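Local coordinates for Lactamase_B domain-containing protein (Pontibacter korlensis, PDB 6XFR) that probably hydrolyses beta-lactam antibiotics to substituted beta-amino acids as a zinc-dependent class B1 metallo-beta-lactamase, at residues 80-85 with 158-163; 89-94 with 114-119; 123-126 with 131-134; 147-152 with 193-198. All coordinates share one frame; numbering follows the deposited sequence.

Interaction 1. Residues 80-85 with 158-163; sequences HDDKLG and GGCLVK. With ZN (zinc ion), chain N; ZN (zinc ion), chain O; SO4 (sulfate ion), chain X.
D82 and C160 meet through a shared metal. The carboxylate oxygen D82 OD2 and the sulfur C160 SG both bind one zinc ion, at 2.2 Å for OD2 and 2.4 Å for SG, and a water and H202 complete its shell. The sheet-side ligand follows strand 155-159 in the type I turn from G159 to V162. C160 SG lies anti to the carbonyl carbon (chi1 -41°), which carries the sulfur toward helix 81-84. H80, the N-cap residue of that helix, gives ND1 to a second zinc at 2.2 Å, alongside H78 and H141.

Direct van der Waals contact is slight: K83 CD passes 4.2 Å from C160 SG, while the ammonium group runs on to a salt bridge with D48 and hydrogen bonds with S33 and S201.

Sulfate O3, of an ion probably from the crystallisation liquor, lies over one face of the H80 ring, toward its rim, and O4 takes a weak hydrogen bond from D82 N. The other ring nitrogen, NE2, pairs with D175, a second-shell partner that probably helps fix the rotation of the ring.

With H78, H80 and D82 in HxHxD spacing, this is the dinuclear zinc site of a B1 metallo-beta-lactamase.

Interaction 2. Residues 89-94 with 114-119; sequences AVQRQG and TPDVTF
Q91 reaches T114 and D116 with a single atom, the amide nitrogen NE2, which makes both hydrogen bonds of this contact. The first goes to the backbone carbonyl T114 O, 2.9 Å from Q91 NE2, with a nearly straight N-H...O angle of 164°. That oxygen lies in the plane of the amide, although the donor stands tilted from the plane of the carbonyl it approaches. The second runs to the carboxylate oxygen D116 OD1, 3.1 Å from Q91 NE2, and is a little more bent at 154°. Here the amide arrives from above the carboxylate plane, and the two flat groups are turned 50° against each other. The same D116 OD1 also accepts from the backbone N of V97, so two N-H groups grip that one oxygen.

Beyond CG the glutamine chain is extended, and D116 comes to meet it from the opposite direction. Packing across the segments is minor: Q91 CA and D116 CA are 8.5 Å from one another, and 120 Å² is buried in all. Around the contact, V90 packs on T56 of helix 53-67 and P115 on A104 of helix 101-109.

At the surface, one glutamine amide thus bridges a backbone carbonyl and a carboxylate, joining Q91 of helix 87-91, first residue of a type I turn to G94, to the lead-in of strand 117-119 in its two-stranded parallel sheet with 98-100.

Interaction 3. Residues 123-126 with 131-134; sequences TTFA and QLEV. With ZN (zinc ion), chain T; EPE (4-(2-hydroxyethyl)-1-piperazine ethanesulfonic acid), chain M.
F125 turns its ring onto L132 because CG sits between its own backbone N and carbonyl carbon (chi1 67°), folding the phenyl back across the neighbouring strand. L132 CB lies over one ring face, 4.2 Å from the F125 ring centroid and 28° off the ring normal, a CH-pi contact. V134 CG2 stands at the edge, near the ring plane, 4.2 Å from F125 CE2.

The face bearing T124 and E133 is mostly polar, with A126 CB beside Q131 its apolar part. T124 and E133, a non-hydrogen-bonded pair, run side by side in the same direction, and T124 OG1 comes to 3.5 Å from E133 CG. A HEPES buffer molecule lies across their ends. Its hydroxyl O8 is hydrogen-bonded to T124 OG1 at 2.9 Å, and its ring nitrogen N4 makes weak hydrogen bonds to both carboxylate oxygens of E133.

The strands run antiparallel, their axes at 161°. F125 and L132 form a hydrogen-bonded pair, with F125 N to L132 O 2.9 Å and L132 N to F125 O 2.8 Å; V134 N adds a bond to T123 O at 2.9 Å. The carbonyl Q131 O binds an outlying zinc ion at 2.5 Å, shared with P151 and Q152.

The edge hairpin is thus two-faced, apolar around F125 and mostly polar around E133, whose carboxylate probably favours a protonated piperazine nitrogen.

Interaction 4. Residues 147-152 with 193-198; sequences VVYLPQ and PKAKVV. With EPE (4-(2-hydroxyethyl)-1-piperazine ethanesulfonic acid), chain M.
Y149 meets A195 and K194 with the far end of its ring. Its CE1 packs against the methyl carbon A195 CB at 3.9 Å, while the phenol oxygen OH lies 3.7 Å from A195 CA; no hydrogen bond joins the two segments directly.

A sulfonate bridges them instead. Y149 OH donates to O1S of the HEPES molecule at 2.6 Å, with that oxygen near the plane of the ring, at its edge. From the other segment K194 N donates to the sulfonate oxygen O3S at 3.3 Å, in a fairly straight bond (N-H...O 162°).

What brings the phenol there is the tyrosine's first torsion: CG stands opposite the backbone N (chi1 -170°), so the ring reaches out from strand 147-150 toward the loop that precedes strand 197-200. Y192 meets the ring with planes at about 45°, and L156 and E133 also touch the Y149 side chain. Further out, the backbone of Y149 bonds to that of E133 and the backbone of V197 to that of L156, which ties both segments into the same mixed sheet.

Chemically, a phenol and a backbone N-H, both neutral donors, can together hold the sulfonate of this buffer molecule beside a thin apolar contact; no natural ligand follows from it.

Interaction 1 is a buried, metal-centred contact near the centre of the fold, whereas interaction 2 lies at the surface, about 17 Å from it centre to centre, and rests on hydrogen bonds from one amide to a carbonyl and a carboxylate. Interaction 4 is buried, interaction 3 only partly so. Interactions 1, 3 and 4 all reach one mixed sheet: 3 forms its outer hairpin at strand 123-127, 4 relates strand 147-150 to the approach to strand 197-200, and 1 follows strand 155-159 between those two. Interactions 3 and 4 adjoin as neighbouring strands 130-135 and 147-150 and share the HEPES molecule at its opposite ends. V147 packs on G158 and L161, connecting 4 to 1. Only interaction 3 is chiefly main-chain pairing.

Interaction 1. Residues 80-85 with 158-163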
loop_
_atom_site.group_PDB
_atom_site.type_symbol
_atom_site.label_atom_id
_atom_site.label_comp_id
_atom_site.label_asym_id
_atom_site.label_seq_id
_atom_site.Cartn_x
_atom_site.Cartn_y
_atom_site.Cartn_z
ATOM N N HIS B 80 -3.500 -22.900 -7.416
ATOM C CA HIS B 80 -4.201 -23.020 -6.150
ATOM C C HIS B 80 -5.507 -22.221 -6.135
ATOM O O HIS B 80 -5.698 -21.247 -6.876
ATOM C CB HIS B 80 -3.297 -22.563 -5.013
ATOM C CG HIS B 80 -2.317 -23.594 -4.552
ATOM N ND1 HIS B 80 -1.144 -23.263 -3.910
ATOM C CD2 HIS B 80 -2.336 -24.944 -4.624
ATOM C CE1 HIS B 80 -0.480 -24.364 -3.605
ATOM N NE2 HIS B 80 -1.181 -25.400 -4.029
ATOM N N ASP B 81 -6.394 -22.626 -5.220
ATOM C CA ASP B 81 -7.747 -22.081 -5.187
ATOM C C ASP B 81 -7.743 -20.578 -4.936
ATOM O O ASP B 81 -8.576 -19.851 -5.494
ATOM C CB ASP B 81 -8.580 -22.807 -4.126
ATOM C CG ASP B 81 -9.328 -24.042 -4.678
ATOM O OD1 ASP B 81 -9.986 -24.737 -3.875
ATOM O OD2 ASP B 81 -9.261 -24.326 -5.897
ATOM N N ASP B 82 -6.802 -20.085 -4.111
ATOM C CA ASP B 82 -6.772 -18.661 -3.751
ATOM C C ASP B 82 -6.444 -17.766 -4.938
ATOM O O ASP B 82 -6.875 -16.614 -4.947
ATOM C CB ASP B 82 -5.802 -18.400 -2.574
ATOM C CG ASP B 82 -4.314 -18.552 -2.942
ATOM O OD1 ASP B 82 -3.955 -19.382 -3.795
ATOM O OD2 ASP B 82 -3.467 -17.873 -2.330
ATOM N N LYS B 83 -5.755 -18.267 -5.961
ATOM C CA LYS B 83 -5.519 -17.485 -7.171
ATOM C C LYS B 83 -6.328 -17.947 -8.377
ATOM O O LYS B 83 -6.352 -17.234 -9.389
ATOM C CB LYS B 83 -4.022 -17.493 -7.550
ATOM C CG LYS B 83 -3.049 -17.199 -6.367
ATOM C CD LYS B 83 -2.899 -15.714 -6.006
ATOM C CE LYS B 83 -3.973 -15.299 -4.988
ATOM N NZ LYS B 83 -4.012 -13.874 -4.546
ATOM N N LEU B 84 -7.030 -19.087 -8.296
ATOM C CA LEU B 84 -7.700 -19.626 -9.482
ATOM C C LEU B 84 -9.051 -20.286 -9.208
ATOM O O LEU B 84 -9.737 -20.645 -10.171
ATOM C CB LEU B 84 -6.766 -20.647 -10.157
ATOM C CG LEU B 84 -7.286 -21.680 -11.137
ATOM C CD1 LEU B 84 -7.347 -21.092 -12.544
ATOM C CD2 LEU B 84 -6.382 -22.885 -11.075
ATOM N N GLY B 85 -9.486 -20.398 -7.945
ATOM C CA GLY B 85 -10.719 -21.065 -7.585
ATOM C C GLY B 85 -11.993 -20.362 -8.018
ATOM O O GLY B 85 -13.088 -20.876 -7.766
ATOM N N GLY B 158 3.541 -10.340 -7.330
ATOM C CA GLY B 158 4.288 -11.544 -7.023
ATOM C C GLY B 158 3.499 -12.698 -6.448
ATOM O O GLY B 158 4.096 -13.727 -6.136
ATOM N N GLY B 159 2.201 -12.542 -6.214
ATOM C CA GLY B 159 1.375 -13.632 -5.719
ATOM C C GLY B 159 1.954 -14.266 -4.476
ATOM O O GLY B 159 2.620 -13.599 -3.670
ATOM N N CYS B 160 1.763 -15.575 -4.335
ATOM C CA CYS B 160 2.254 -16.223 -3.133
ATOM C C CYS B 160 3.756 -16.508 -3.206
ATOM O O CYS B 160 4.329 -16.969 -2.210
ATOM C CB CYS B 160 1.473 -17.528 -2.886
ATOM S SG CYS B 160 -0.319 -17.406 -3.207
ATOM N N LEU B 161 4.420 -16.128 -4.311
ATOM C CA LEU B 161 5.877 -16.224 -4.401
ATOM C C LEU B 161 6.581 -15.223 -3.482
ATOM O O LEU B 161 7.705 -15.476 -3.029
ATOM C CB LEU B 161 6.315 -16.004 -5.850
ATOM C CG LEU B 161 7.765 -16.335 -6.251
ATOM C CD1 LEU B 161 8.148 -17.776 -5.865
ATOM C CD2 LEU B 161 7.984 -16.100 -7.754
ATOM N N VAL B 162 5.940 -14.088 -3.206
ATOM C CA VAL B 162 6.489 -13.021 -2.371
ATOM C C VAL B 162 5.713 -12.968 -1.068
ATOM O O VAL B 162 4.484 -13.086 -1.066
ATOM C CB VAL B 162 6.413 -11.661 -3.090
ATOM C CG1 VAL B 162 7.097 -10.579 -2.234
ATOM C CG2 VAL B 162 7.035 -11.751 -4.493
ATOM N N LYS B 163 6.412 -12.737 0.031
ATOM C CA LYS B 163 5.759 -12.575 1.322
ATOM C C LYS B 163 5.798 -11.108 1.741
ATOM O O LYS B 163 6.649 -10.332 1.289
ATOM C CB LYS B 163 6.426 -13.466 2.378
ATOM C CG LYS B 163 6.173 -14.952 2.165
ATOM C CD LYS B 163 5.589 -15.630 3.405
ATOM C CE LYS B 163 4.074 -15.572 3.421
ATOM N NZ LYS B 163 3.527 -16.358 2.286
HETATM ZN ZN ZN N . -0.730 -21.092 -3.628
HETATM ZN ZN ZN O . -1.486 -18.304 -1.372
HETATM S S SO4 X . -4.428 -22.039 -0.731
HETATM O O1 SO4 X . -3.426 -21.129 -1.298
HETATM O O2 SO4 X . -4.489 -21.781 0.718
HETATM O O3 SO4 X . -4.029 -23.417 -1.001
HETATM O O4 SO4 X . -5.745 -21.865 -1.350
HETATM O O HOH W 1 0.074 -18.897 0.226
#

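Interaction 2. Residues 89-94 with 114-119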
loop_
_atom_site.group_PDB
_atom_site.type_symbol
_atom_site.label_atom_id
_atom_site.label_comp_id
_atom_site.label_asym_id
_atom_site.label_seq_id
_atom_site.Cartn_x
_atom_site.Cartn_y
_atom_site.Cartn_z
ATOM N N ALA B 89 -16.428 -19.538 -12.178
ATOM C CA ALA B 89 -17.288 -18.360 -12.133
ATOM C C ALA B 89 -16.936 -17.370 -13.250
ATOM O O ALA B 89 -17.822 -16.751 -13.851
ATOM C CB ALA B 89 -17.171 -17.707 -10.763
ATOM N N VAL B 90 -15.646 -17.202 -13.531
ATOM C CA VAL B 90 -15.216 -16.296 -14.592
ATOM C C VAL B 90 -15.644 -16.823 -15.961
ATOM O O VAL B 90 -16.178 -16.080 -16.793
ATOM C CB VAL B 90 -13.689 -16.090 -14.498
ATOM C CG1 VAL B 90 -13.116 -15.523 -15.779
ATOM C CG2 VAL B 90 -13.346 -15.235 -13.311
ATOM N N GLN B 91 -15.427 -18.119 -16.208
ATOM C CA GLN B 91 -15.686 -18.702 -17.517
ATOM C C GLN B 91 -17.184 -18.791 -17.811
ATOM O O GLN B 91 -17.605 -18.711 -18.975
ATOM C CB GLN B 91 -15.067 -20.088 -17.571
ATOM C CG GLN B 91 -13.580 -20.089 -17.796
ATOM C CD GLN B 91 -12.998 -21.494 -17.770
ATOM O OE1 GLN B 91 -13.517 -22.368 -17.096
ATOM N NE2 GLN B 91 -11.932 -21.717 -18.536
ATOM N N ARG B 92 -18.005 -18.933 -16.771
ATOM C CA ARG B 92 -19.441 -18.896 -16.958
ATOM C C ARG B 92 -19.950 -17.550 -17.448
ATOM O O ARG B 92 -21.118 -17.462 -17.828
ATOM C CB ARG B 92 -20.147 -19.205 -15.674
ATOM C CG ARG B 92 -21.586 -19.289 -15.885
ATOM C CD ARG B 92 -22.156 -20.057 -14.780
ATOM N NE ARG B 92 -22.884 -19.183 -13.881
ATOM C CZ ARG B 92 -24.164 -18.884 -14.042
ATOM N NH1 ARG B 92 -24.840 -19.409 -15.064
ATOM N NH2 ARG B 92 -24.766 -18.085 -13.176
ATOM N N GLN B 93 -19.156 -16.485 -17.371
ATOM C CA GLN B 93 -19.527 -15.223 -17.992
ATOM C C GLN B 93 -18.795 -14.980 -19.309
ATOM O O GLN B 93 -18.673 -13.830 -19.725
ATOM C CB GLN B 93 -19.276 -14.065 -17.021
ATOM C CG GLN B 93 -20.585 -13.423 -16.427
ATOM C CD GLN B 93 -21.194 -14.291 -15.351
ATOM O OE1 GLN B 93 -20.535 -14.662 -14.376
ATOM N NE2 GLN B 93 -22.436 -14.660 -15.543
ATOM N N GLY B 94 -18.270 -16.022 -19.952
ATOM C CA GLY B 94 -17.678 -15.869 -21.268
ATOM C C GLY B 94 -16.308 -15.224 -21.307
ATOM O O GLY B 94 -15.807 -14.928 -22.398
ATOM N N THR B 114 -10.246 -26.133 -16.448
ATOM C CA THR B 114 -9.312 -26.051 -17.565
ATOM C C THR B 114 -9.274 -24.640 -18.135
ATOM O O THR B 114 -10.300 -24.104 -18.578
ATOM C CB THR B 114 -9.684 -27.039 -18.664
ATOM O OG1 THR B 114 -10.219 -28.231 -18.081
ATOM C CG2 THR B 114 -8.456 -27.379 -19.479
ATOM N N PRO B 115 -8.118 -24.009 -18.155
ATOM C CA PRO B 115 -7.989 -22.734 -18.861
ATOM C C PRO B 115 -8.436 -22.856 -20.313
ATOM O O PRO B 115 -8.408 -23.928 -20.913
ATOM C CB PRO B 115 -6.489 -22.453 -18.807
ATOM C CG PRO B 115 -5.930 -23.422 -17.814
ATOM C CD PRO B 115 -6.845 -24.548 -17.669
ATOM N N ASP B 116 -8.832 -21.716 -20.878
ATOM C CA ASP B 116 -9.241 -21.609 -22.275
ATOM C C ASP B 116 -8.052 -21.504 -23.228
ATOM O O ASP B 116 -8.150 -21.909 -24.384
ATOM C CB ASP B 116 -10.158 -20.386 -22.469
ATOM C CG ASP B 116 -11.405 -20.427 -21.581
ATOM O OD1 ASP B 116 -11.528 -19.559 -20.687
ATOM O OD2 ASP B 116 -12.255 -21.340 -21.751
ATOM N N VAL B 117 -6.942 -20.926 -22.789
ATOM C CA VAL B 117 -5.726 -20.859 -23.589
ATOM C C VAL B 117 -4.567 -21.028 -22.635
ATOM O O VAL B 117 -4.633 -20.604 -21.482
ATOM C CB VAL B 117 -5.570 -19.552 -24.392
ATOM C CG1 VAL B 117 -4.290 -19.586 -25.206
ATOM C CG2 VAL B 117 -6.751 -19.377 -25.292
ATOM N N THR B 118 -3.503 -21.657 -23.113
ATOM C CA THR B 118 -2.270 -21.708 -22.350
ATOM C C THR B 118 -1.139 -21.102 -23.170
ATOM O O THR B 118 -1.196 -21.053 -24.401
ATOM C CB THR B 118 -1.909 -23.131 -21.921
ATOM O OG1 THR B 118 -1.998 -24.000 -23.045
ATOM C CG2 THR B 118 -2.844 -23.612 -20.838
ATOM N N PHE B 119 -0.134 -20.602 -22.461
ATOM C CA PHE B 119 1.074 -20.083 -23.067
ATOM C C PHE B 119 2.261 -20.845 -22.498
ATOM O O PHE B 119 2.325 -21.093 -21.289
ATOM C CB PHE B 119 1.188 -18.595 -22.799
ATOM C CG PHE B 119 0.204 -17.794 -23.573
ATOM C CD1 PHE B 119 -1.115 -17.695 -23.143
ATOM C CD2 PHE B 119 0.572 -17.188 -24.763
ATOM C CE1 PHE B 119 -2.054 -16.975 -23.877
ATOM C CE2 PHE B 119 -0.345 -16.477 -25.511
ATOM C CZ PHE B 119 -1.663 -16.367 -25.069
#

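Interaction 3. Residues 123-126 with 131-134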
loop_
_atom_site.group_PDB
_atom_site.type_symbol
_atom_site.label_atom_id
_atom_site.label_comp_id
_atom_site.label_asym_id
_atom_site.label_seq_id
_atom_site.Cartn_x
_atom_site.Cartn_y
_atom_site.Cartn_z
ATOM N N THR B 123 5.561 -13.835 -21.930
ATOM C CA THR B 123 4.768 -13.066 -22.880
ATOM C C THR B 123 4.621 -11.627 -22.423
ATOM O O THR B 123 4.322 -11.374 -21.261
ATOM C CB THR B 123 3.343 -13.629 -23.047
ATOM O OG1 THR B 123 2.683 -13.617 -21.765
ATOM C CG2 THR B 123 3.394 -15.052 -23.541
ATOM N N THR B 124 4.776 -10.703 -23.360
ATOM C CA THR B 124 4.394 -9.318 -23.167
ATOM C C THR B 124 3.243 -9.016 -24.102
ATOM O O THR B 124 3.396 -9.145 -25.312
ATOM C CB THR B 124 5.548 -8.365 -23.507
ATOM O OG1 THR B 124 6.683 -8.627 -22.675
ATOM C CG2 THR B 124 5.092 -6.950 -23.318
ATOM N N PHE B 125 2.134 -8.530 -23.567
ATOM C CA PHE B 125 1.016 -8.193 -24.437
ATOM C C PHE B 125 0.373 -6.881 -24.003
ATOM O O PHE B 125 0.649 -6.338 -22.919
ATOM C CB PHE B 125 -0.030 -9.297 -24.447
ATOM C CG PHE B 125 -0.719 -9.445 -23.151
ATOM C CD1 PHE B 125 -1.961 -8.895 -22.947
ATOM C CD2 PHE B 125 -0.123 -10.133 -22.127
ATOM C CE1 PHE B 125 -2.604 -9.045 -21.743
ATOM C CE2 PHE B 125 -0.751 -10.278 -20.926
ATOM C CZ PHE B 125 -1.992 -9.730 -20.727
ATOM N N ALA B 126 -0.471 -6.349 -24.886
ATOM C CA ALA B 126 -1.102 -5.086 -24.570
ATOM C C ALA B 126 -2.575 -5.119 -24.932
ATOM O O ALA B 126 -2.962 -5.625 -25.990
ATOM C CB ALA B 126 -0.385 -3.919 -25.272
ATOM N N GLN B 131 0.153 -2.233 -21.166
ATOM C CA GLN B 131 1.000 -3.375 -21.437
ATOM C C GLN B 131 1.285 -4.167 -20.171
ATOM O O GLN B 131 1.422 -3.612 -19.092
ATOM C CB GLN B 131 2.285 -2.973 -22.172
ATOM C CG GLN B 131 3.166 -1.937 -21.605
ATOM C CD GLN B 131 4.533 -1.935 -22.316
ATOM O OE1 GLN B 131 4.775 -2.773 -23.218
ATOM N NE2 GLN B 131 5.452 -1.034 -21.877
ATOM N N LEU B 132 1.295 -5.477 -20.307
ATOM C CA LEU B 132 1.491 -6.418 -19.219
ATOM C C LEU B 132 2.533 -7.436 -19.648
ATOM O O LEU B 132 2.579 -7.847 -20.813
ATOM C CB LEU B 132 0.185 -7.143 -18.861
ATOM C CG LEU B 132 -1.058 -6.350 -18.420
ATOM C CD1 LEU B 132 -1.878 -5.848 -19.619
ATOM C CD2 LEU B 132 -1.936 -7.167 -17.461
ATOM N N GLU B 133 3.349 -7.849 -18.697
ATOM C CA GLU B 133 4.349 -8.881 -18.894
ATOM C C GLU B 133 4.030 -10.004 -17.936
ATOM O O GLU B 133 3.638 -9.756 -16.795
ATOM C CB GLU B 133 5.744 -8.348 -18.637
ATOM C CG GLU B 133 6.069 -7.195 -19.565
ATOM C CD GLU B 133 7.416 -6.528 -19.285
ATOM O OE1 GLU B 133 8.071 -6.872 -18.271
ATOM O OE2 GLU B 133 7.824 -5.663 -20.100
ATOM N N VAL B 134 4.098 -11.233 -18.410
ATOM C CA VAL B 134 3.956 -12.369 -17.521
ATOM C C VAL B 134 5.280 -13.110 -17.540
ATOM O O VAL B 134 5.927 -13.203 -18.584
ATOM C CB VAL B 134 2.749 -13.243 -17.905
ATOM C CG1 VAL B 134 2.418 -14.226 -16.779
ATOM C CG2 VAL B 134 1.569 -12.341 -18.111
HETATM ZN ZN ZN T . 2.699 -1.769 -17.879
HETATM N N1 EPE M . 11.646 -4.526 -18.070
HETATM C C2 EPE M . 11.376 -5.891 -17.579
HETATM C C3 EPE M . 11.558 -6.947 -18.667
HETATM N N4 EPE M . 10.885 -6.591 -19.901
HETATM C C5 EPE M . 10.952 -5.195 -20.313
HETATM C C6 EPE M . 10.737 -4.204 -19.175
HETATM C C7 EPE M . 10.749 -7.610 -20.941
HETATM C C8 EPE M . 9.542 -7.357 -21.847
HETATM O O8 EPE M . 9.540 -8.187 -22.996
HETATM C C9 EPE M . 11.342 -3.634 -16.947
HETATM C C10 EPE M . 12.576 -2.974 -16.339
HETATM S S EPE M . 12.176 -2.011 -14.854
HETATM O O1S EPE M . 10.851 -1.349 -14.888
HETATM O O2S EPE M . 13.191 -0.967 -14.757
HETATM O O3S EPE M . 12.300 -2.899 -13.702
#

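Interaction 4. Residues 147-152 with 193-198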
loop_
_atom_site.group_PDB
_atom_site.type_symbol
_atom_site.label_atom_id
_atom_site.label_comp_id
_atom_site.label_asym_id
_atom_site.label_seq_id
_atom_site.Cartn_x
_atom_site.Cartn_y
_atom_site.Cartn_z
ATOM N N VAL B 147 4.790 -14.348 -12.145
ATOM C CA VAL B 147 4.542 -12.974 -11.744
ATOM C C VAL B 147 4.046 -12.194 -12.965
ATOM O O VAL B 147 4.092 -12.667 -14.105
ATOM C CB VAL B 147 5.783 -12.306 -11.096
ATOM C CG1 VAL B 147 6.341 -13.138 -9.969
ATOM C CG2 VAL B 147 6.877 -11.965 -12.119
ATOM N N VAL B 148 3.493 -11.014 -12.694
ATOM C CA VAL B 148 2.958 -10.093 -13.697
ATOM C C VAL B 148 3.541 -8.723 -13.404
ATOM O O VAL B 148 3.501 -8.268 -12.258
ATOM C CB VAL B 148 1.416 -10.021 -13.674
ATOM C CG1 VAL B 148 0.911 -9.055 -14.703
ATOM C CG2 VAL B 148 0.816 -11.395 -13.869
ATOM N N TYR B 149 4.098 -8.080 -14.416
ATOM C CA TYR B 149 4.706 -6.776 -14.260
ATOM C C TYR B 149 3.972 -5.816 -15.168
ATOM O O TYR B 149 3.621 -6.173 -16.300
ATOM C CB TYR B 149 6.203 -6.776 -14.583
ATOM C CG TYR B 149 6.940 -5.474 -14.205
ATOM C CD1 TYR B 149 6.940 -4.988 -12.870
ATOM C CD2 TYR B 149 7.651 -4.736 -15.179
ATOM C CE1 TYR B 149 7.616 -3.823 -12.520
ATOM C CE2 TYR B 149 8.344 -3.569 -14.827
ATOM C CZ TYR B 149 8.308 -3.127 -13.496
ATOM O OH TYR B 149 8.964 -1.987 -13.164
ATOM N N LEU B 150 3.640 -4.641 -14.616
ATOM C CA LEU B 150 3.201 -3.493 -15.393
ATOM C C LEU B 150 4.411 -2.572 -15.534
ATOM O O LEU B 150 4.777 -1.891 -14.559
ATOM C CB LEU B 150 2.038 -2.772 -14.698
ATOM C CG LEU B 150 0.916 -3.600 -14.042
ATOM C CD1 LEU B 150 -0.308 -2.784 -13.662
ATOM C CD2 LEU B 150 0.489 -4.719 -14.963
ATOM N N PRO B 151 5.113 -2.568 -16.683
ATOM C CA PRO B 151 6.291 -1.692 -16.826
ATOM C C PRO B 151 5.973 -0.190 -16.869
ATOM O O PRO B 151 6.873 0.620 -16.599
ATOM C CB PRO B 151 6.929 -2.170 -18.148
ATOM C CG PRO B 151 5.851 -2.905 -18.883
ATOM C CD PRO B 151 4.998 -3.510 -17.819
ATOM N N GLN B 152 4.749 0.211 -17.235
ATOM C CA GLN B 152 4.425 1.636 -17.239
ATOM C C GLN B 152 4.201 2.146 -15.808
ATOM O O GLN B 152 4.819 3.124 -15.390
ATOM C CB GLN B 152 3.203 1.906 -18.139
ATOM C CG GLN B 152 3.373 1.421 -19.617
ATOM C CD GLN B 152 2.042 1.107 -20.394
ATOM O OE1 GLN B 152 1.201 0.314 -19.950
ATOM N NE2 GLN B 152 1.896 1.710 -21.583
ATOM N N PRO B 193 14.532 -4.163 -11.566
ATOM C CA PRO B 193 15.290 -3.342 -10.612
ATOM C C PRO B 193 14.621 -2.016 -10.262
ATOM O O PRO B 193 14.960 -1.442 -9.223
ATOM C CB PRO B 193 16.633 -3.135 -11.322
ATOM C CG PRO B 193 16.339 -3.339 -12.739
ATOM C CD PRO B 193 15.304 -4.399 -12.793
ATOM N N LYS B 194 13.711 -1.498 -11.098
ATOM C CA LYS B 194 13.031 -0.229 -10.849
ATOM C C LYS B 194 11.542 -0.420 -10.565
ATOM O O LYS B 194 10.733 0.454 -10.874
ATOM C CB LYS B 194 13.233 0.742 -12.018
ATOM C CG LYS B 194 14.712 1.131 -12.173
ATOM C CD LYS B 194 15.123 2.583 -11.806
ATOM C CE LYS B 194 16.535 2.930 -12.304
ATOM N NZ LYS B 194 16.783 3.737 -13.494
ATOM N N ALA B 195 11.162 -1.560 -9.989
ATOM C CA ALA B 195 9.789 -1.741 -9.528
ATOM C C ALA B 195 9.471 -0.838 -8.328
ATOM O O ALA B 195 10.237 -0.759 -7.363
ATOM C CB ALA B 195 9.556 -3.202 -9.169
ATOM N N LYS B 196 8.323 -0.175 -8.372
ATOM C CA LYS B 196 7.958 0.736 -7.290
ATOM C C LYS B 196 7.073 0.077 -6.248
ATOM O O LYS B 196 7.243 0.316 -5.054
ATOM C CB LYS B 196 7.247 1.967 -7.846
ATOM C CG LYS B 196 8.073 2.823 -8.765
ATOM C CD LYS B 196 7.503 4.209 -8.830
ATOM C CE LYS B 196 6.440 4.394 -9.888
ATOM N NZ LYS B 196 5.795 5.747 -9.739
ATOM N N VAL B 197 6.121 -0.742 -6.667
ATOM C CA VAL B 197 5.225 -1.472 -5.772
ATOM C C VAL B 197 5.392 -2.959 -6.063
ATOM O O VAL B 197 5.510 -3.353 -7.233
ATOM C CB VAL B 197 3.738 -1.081 -5.945
ATOM C CG1 VAL B 197 2.895 -1.642 -4.798
ATOM C CG2 VAL B 197 3.554 0.403 -6.081
ATOM N N VAL B 198 5.423 -3.770 -4.997
ATOM C CA VAL B 198 5.434 -5.233 -5.078
ATOM C C VAL B 198 4.243 -5.776 -4.293
ATOM O O VAL B 198 4.117 -5.504 -3.089
ATOM C CB VAL B 198 6.748 -5.808 -4.544
ATOM C CG1 VAL B 198 6.691 -7.358 -4.491
ATOM C CG2 VAL B 198 7.923 -5.262 -5.385
HETATM N N1 EPE M . 11.646 -4.526 -18.070
HETATM C C2 EPE M . 11.376 -5.891 -17.579
HETATM C C3 EPE M . 11.558 -6.947 -18.667
HETATM N N4 EPE M . 10.885 -6.591 -19.901
HETATM C C5 EPE M . 10.952 -5.195 -20.313
HETATM C C6 EPE M . 10.737 -4.204 -19.175
HETATM C C7 EPE M . 10.749 -7.610 -20.941
HETATM C C8 EPE M . 9.542 -7.357 -21.847
HETATM O O8 EPE M . 9.540 -8.187 -22.996
HETATM C C9 EPE M . 11.342 -3.634 -16.947
HETATM C C10 EPE M . 12.576 -2.974 -16.339
HETATM S S EPE M . 12.176 -2.011 -14.854
HETATM O O1S EPE M . 10.851 -1.349 -14.888
HETATM O O2S EPE M . 13.191 -0.967 -14.757
HETATM O O3S EPE M . 12.300 -2.899 -13.702
#